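Local coordinates for methanol--corrinoid protein (Methanosarcina barkeri, PDB 2I2X), which carries a corrinoid prosthetic group that takes up the methyl group of methanol through MtaB and passes it to coenzyme M through MtaA in methanogenesis, at residues 126-131 / 177-182; 165-170 / 201-206. All coordinates share one frame; numbering follows the deposited sequence.

After an N-terminal region made of helices, the chain enters its corrinoid-binding domain with strand 125-130. It then runs through helix 138-149, the edge strand 153-158 and helix 164-173 before strand 177-181 returns beside the first strand and closes contact 1. Contact 2 starts within that loop, on helix 164-173, and closes after helix 190-199 in the loop leading to strand 207-210, so the two contacts cross along the chain. Contact 1 joins two inner strands of the parallel sheet, and contact 2 ties a covering helix to the next strand's approach. Leu178 links them: its N probably hydrogen-bonds Pro206 O, and its side chain packs on Val166.

Contact 1: residues 126-131 / 177-182; sequences VVCHVA and MLTGTA
The imidazole of His129 overlaps Gly180, with His129 CE1 3.6 Å from Gly180 CA. With CG between the backbone N and the carbonyl carbon (chi1 82°), the ring comes toward strand 177-181, and His129 ND1 donates at 2.8 Å to Thr179 O, which lies at the ring's edge near its plane. This donor is tilted modestly from the carbonyl plane, whereas a second, His129 N, sits well above it, 3.2 Å from Thr179 O. One residue thus grips a buried oxygen twice, which suits a histidine, and glycine suits its place because a CB on Gly180 would crowd His129 CE1. A leucine in place of His129 would probably cost Thr179 O one donor and the side chain the bond that fixes its rotation. Val127 CG1 meets Leu178 CD1 at 3.8 Å; Val194 of helix 190-199 packs on Leu178 and the His129 ring. On the other face, Val126 CG1 lies 3.7 Å from Met177 CG, side by side; Leu147 of helix 138-149 packs on Val126, whereas the bent Met177 chain runs off to Pro206. Parallel pairing runs from Val126-Met177 to Val130-Thr181, with Thr179 N to Val127 O the straightest bond (174°) and Thr181 N to His129 O a weak one. At the strands' carboxyl ends Thr181 OG1 hydrogen-bonds N3B in the corrinoid's nucleotide tail, while His136 is the cobalt's axial ligand, as in B12-binding domains of this Rossmann-like type.

Contact 2: residues 165-170 / 201-206; sequences EVLAAV and NGIKIP
Val170 and Ile205 reach toward each other tip to tip, Val170 CG1 standing 3.8 Å from Ile205 CD1. The valine puts CG1 anti to its backbone nitrogen (chi1 -178°), which aims this methyl from the helix at the loop, while the longer isoleucine spans the rest of the distance. Both also lean on Leu178 of strand 177-181, where branched aliphatic groups suit a site between helix, loop and sheet. One turn earlier, Leu167 and Ile203 cross obliquely, with Leu167 CD2 3.8 Å from Ile203 CD1; the same leucine rests on Met197 and Leu198 of helix 190-199. The contact lies at the amino-terminal side of the parallel sheet in this Rossmann-like domain, where the chain leaves one helix of an alpha/beta unit and turns into strand 207-210. Gly202 makes the turn: its positive phi (63°), readily adopted by glycine, places it as the C-prime residue of a Schellman motif, in which Ile203 N returns to Leu198 O. The turn then delivers Ile203 to the leucine. On the solvent side, Asn201 meets Leu167 at about a right angle, the amide ND2 lying 3.5 Å from Leu167 CD2; a polar residue suits this exposed place, its CB and amide still covering the leucine methyl. Near the start of helix 164-173, Glu165 forms a salt bridge with Arg133 of a neighbouring subunit.

Contact 1: residues 126-131 / 177-182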
loop_
_atom_site.group_PDB
_atom_site.type_symbol
_atom_site.label_atom_id
_atom_site.label_comp_id
_atom_site.label_asym_id
_atom_site.label_seq_id
_atom_site.Cartn_x
_atom_site.Cartn_y
_atom_site.Cartn_z
ATOM N N VAL B 126 17.069 23.770 28.016
ATOM C CA VAL B 126 16.804 22.564 27.217
ATOM C C VAL B 126 17.997 22.273 26.300
ATOM O O VAL B 126 18.557 23.186 25.678
ATOM C CB VAL B 126 15.513 22.672 26.368
ATOM C CG1 VAL B 126 15.187 21.336 25.737
ATOM C CG2 VAL B 126 14.339 23.130 27.212
ATOM N N VAL B 127 18.398 21.003 26.258
ATOM C CA VAL B 127 19.378 20.509 25.295
ATOM C C VAL B 127 18.584 19.835 24.175
ATOM O O VAL B 127 17.636 19.077 24.444
ATOM C CB VAL B 127 20.375 19.500 25.938
ATOM C CG1 VAL B 127 21.327 18.908 24.903
ATOM C CG2 VAL B 127 21.166 20.166 27.024
ATOM N N CYS B 128 18.971 20.123 22.930
ATOM C CA CYS B 128 18.349 19.537 21.742
ATOM C C CYS B 128 19.363 18.860 20.840
ATOM O O CYS B 128 20.438 19.401 20.575
ATOM C CB CYS B 128 17.618 20.610 20.956
ATOM S SG CYS B 128 16.358 21.417 21.923
ATOM N N HIS B 129 19.014 17.672 20.361
ATOM C CA HIS B 129 19.877 16.958 19.434
ATOM C C HIS B 129 19.080 16.156 18.419
ATOM O O HIS B 129 17.899 15.882 18.619
ATOM C CB HIS B 129 20.866 16.049 20.192
ATOM C CG HIS B 129 20.290 14.727 20.608
ATOM N ND1 HIS B 129 19.241 14.614 21.504
ATOM C CD2 HIS B 129 20.625 13.463 20.255
ATOM C CE1 HIS B 129 18.956 13.336 21.679
ATOM N NE2 HIS B 129 19.778 12.618 20.931
ATOM N N VAL B 130 19.749 15.806 17.329
ATOM C CA VAL B 130 19.266 14.840 16.366
ATOM C C VAL B 130 20.039 13.546 16.628
ATOM O O VAL B 130 21.234 13.583 16.946
ATOM C CB VAL B 130 19.493 15.339 14.917
ATOM C CG1 VAL B 130 19.010 14.331 13.913
ATOM C CG2 VAL B 130 18.774 16.627 14.696
ATOM N N ALA B 131 19.345 12.413 16.519
ATOM C CA ALA B 131 19.933 11.080 16.727
ATOM C C ALA B 131 21.225 10.862 15.941
ATOM O O ALA B 131 21.405 11.425 14.863
ATOM C CB ALA B 131 18.914 10.013 16.351
ATOM N N MET B 177 15.228 19.559 30.530
ATOM C CA MET B 177 14.613 18.745 29.496
ATOM C C MET B 177 15.562 18.444 28.345
ATOM O O MET B 177 16.277 19.328 27.859
ATOM C CB MET B 177 13.378 19.466 28.977
ATOM C CG MET B 177 12.958 19.077 27.595
ATOM S SD MET B 177 11.183 19.090 27.545
ATOM C CE MET B 177 10.854 17.518 28.341
ATOM N N LEU B 178 15.548 17.189 27.910
ATOM C CA LEU B 178 16.318 16.763 26.756
ATOM C C LEU B 178 15.379 16.456 25.596
ATOM O O LEU B 178 14.459 15.651 25.760
ATOM C CB LEU B 178 17.116 15.514 27.121
ATOM C CG LEU B 178 18.006 14.898 26.052
ATOM C CD1 LEU B 178 19.139 15.858 25.730
ATOM C CD2 LEU B 178 18.540 13.553 26.537
ATOM N N THR B 179 15.593 17.091 24.439
ATOM C CA THR B 179 14.851 16.727 23.204
ATOM C C THR B 179 15.692 15.898 22.244
ATOM O O THR B 179 16.905 16.092 22.128
ATOM C CB THR B 179 14.225 17.941 22.418
ATOM O OG1 THR B 179 15.241 18.668 21.733
ATOM C CG2 THR B 179 13.475 18.887 23.322
ATOM N N GLY B 180 15.025 14.970 21.559
ATOM C CA GLY B 180 15.640 14.160 20.504
ATOM C C GLY B 180 14.753 14.035 19.275
ATOM O O GLY B 180 13.524 13.941 19.383
ATOM N N THR B 181 15.377 14.024 18.101
ATOM C CA THR B 181 14.664 13.963 16.845
ATOM C C THR B 181 15.280 12.882 15.983
ATOM O O THR B 181 16.462 12.963 15.632
ATOM C CB THR B 181 14.730 15.313 16.126
ATOM O OG1 THR B 181 13.958 16.261 16.859
ATOM C CG2 THR B 181 14.165 15.227 14.705
ATOM N N ALA B 182 14.487 11.864 15.658
ATOM C CA ALA B 182 14.916 10.838 14.703
ATOM C C ALA B 182 13.947 10.734 13.521
ATOM O O ALA B 182 12.748 10.903 13.688
ATOM C CB ALA B 182 15.089 9.515 15.385
#

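Contact 2: residues 165-170 / 201-206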
loop_
_atom_site.group_PDB
_atom_site.type_symbol
_atom_site.label_atom_id
_atom_site.label_comp_id
_atom_site.label_asym_id
_atom_site.label_seq_id
_atom_site.Cartn_x
_atom_site.Cartn_y
_atom_site.Cartn_z
ATOM N N GLU B 165 28.192 12.475 23.943
ATOM C CA GLU B 165 28.211 13.911 23.778
ATOM C C GLU B 165 26.954 14.556 24.336
ATOM O O GLU B 165 26.969 15.728 24.732
ATOM C CB GLU B 165 28.293 14.200 22.295
ATOM C CG GLU B 165 29.264 15.263 21.937
ATOM C CD GLU B 165 29.392 15.408 20.448
ATOM O OE1 GLU B 165 30.129 14.599 19.828
ATOM O OE2 GLU B 165 28.749 16.339 19.913
ATOM N N VAL B 166 25.869 13.783 24.344
ATOM C CA VAL B 166 24.590 14.222 24.901
ATOM C C VAL B 166 24.750 14.222 26.411
ATOM O O VAL B 166 24.374 15.182 27.089
ATOM C CB VAL B 166 23.406 13.302 24.467
ATOM C CG1 VAL B 166 22.078 13.845 24.971
ATOM C CG2 VAL B 166 23.360 13.162 22.959
ATOM N N LEU B 167 25.334 13.137 26.914
ATOM C CA LEU B 167 25.722 12.996 28.312
ATOM C C LEU B 167 26.511 14.225 28.768
ATOM O O LEU B 167 26.088 14.940 29.677
ATOM C CB LEU B 167 26.551 11.711 28.462
ATOM C CG LEU B 167 26.869 11.025 29.795
ATOM C CD1 LEU B 167 28.293 11.362 30.219
ATOM C CD2 LEU B 167 25.841 11.327 30.899
ATOM N N ALA B 168 27.630 14.479 28.089
ATOM C CA ALA B 168 28.512 15.600 28.392
ATOM C C ALA B 168 27.788 16.945 28.406
ATOM O O ALA B 168 28.050 17.778 29.269
ATOM C CB ALA B 168 29.688 15.633 27.424
ATOM N N ALA B 169 26.877 17.165 27.464
ATOM C CA ALA B 169 26.141 18.422 27.448
ATOM C C ALA B 169 25.128 18.490 28.596
ATOM O O ALA B 169 25.029 19.506 29.281
ATOM C CB ALA B 169 25.473 18.644 26.111
ATOM N N VAL B 170 24.403 17.398 28.819
ATOM C CA VAL B 170 23.412 17.334 29.893
ATOM C C VAL B 170 24.076 17.524 31.265
ATOM O O VAL B 170 23.498 18.136 32.170
ATOM C CB VAL B 170 22.605 16.007 29.856
ATOM C CG1 VAL B 170 21.534 15.982 30.946
ATOM C CG2 VAL B 170 21.954 15.812 28.491
ATOM N N ASN B 201 24.224 6.580 34.058
ATOM C CA ASN B 201 24.964 7.678 34.642
ATOM C C ASN B 201 24.101 8.432 35.650
ATOM O O ASN B 201 24.437 9.547 36.065
ATOM C CB ASN B 201 25.478 8.608 33.552
ATOM C CG ASN B 201 26.951 8.902 33.702
ATOM O OD1 ASN B 201 27.784 7.995 33.648
ATOM N ND2 ASN B 201 27.286 10.172 33.891
ATOM N N GLY B 202 22.982 7.808 36.022
ATOM C CA GLY B 202 22.106 8.285 37.092
ATOM C C GLY B 202 21.444 9.629 36.874
ATOM O O GLY B 202 21.403 10.459 37.778
ATOM N N ILE B 203 20.918 9.852 35.674
ATOM C CA ILE B 203 20.194 11.091 35.399
ATOM C C ILE B 203 18.721 10.780 35.127
ATOM O O ILE B 203 18.400 9.747 34.529
ATOM C CB ILE B 203 20.873 11.940 34.290
ATOM C CG1 ILE B 203 22.400 11.957 34.506
ATOM C CG2 ILE B 203 20.303 13.366 34.301
ATOM C CD1 ILE B 203 23.232 12.564 33.381
ATOM N N LYS B 204 17.840 11.663 35.597
ATOM C CA LYS B 204 16.399 11.400 35.583
ATOM C C LYS B 204 15.563 12.604 35.094
ATOM O O LYS B 204 14.458 12.868 35.592
ATOM C CB LYS B 204 15.927 10.879 36.963
ATOM C CG LYS B 204 14.745 9.883 36.902
ATOM C CD LYS B 204 13.387 10.548 37.202
ATOM C CE LYS B 204 12.313 10.232 36.139
ATOM N NZ LYS B 204 11.752 8.847 36.171
ATOM N N ILE B 205 16.094 13.331 34.114
ATOM C CA ILE B 205 15.317 14.379 33.446
ATOM C C ILE B 205 14.476 13.768 32.314
ATOM O O ILE B 205 14.848 12.726 31.756
ATOM C CB ILE B 205 16.205 15.564 32.942
ATOM C CG1 ILE B 205 17.079 15.145 31.750
ATOM C CG2 ILE B 205 17.028 16.173 34.117
ATOM C CD1 ILE B 205 17.707 16.313 30.997
ATOM N N PRO B 206 13.326 14.392 31.987
ATOM C CA PRO B 206 12.526 13.833 30.895
ATOM C C PRO B 206 13.242 13.975 29.554
ATOM O O PRO B 206 13.946 14.962 29.313
ATOM C CB PRO B 206 11.246 14.679 30.913
ATOM C CG PRO B 206 11.277 15.428 32.194
ATOM C CD PRO B 206 12.704 15.597 32.562
#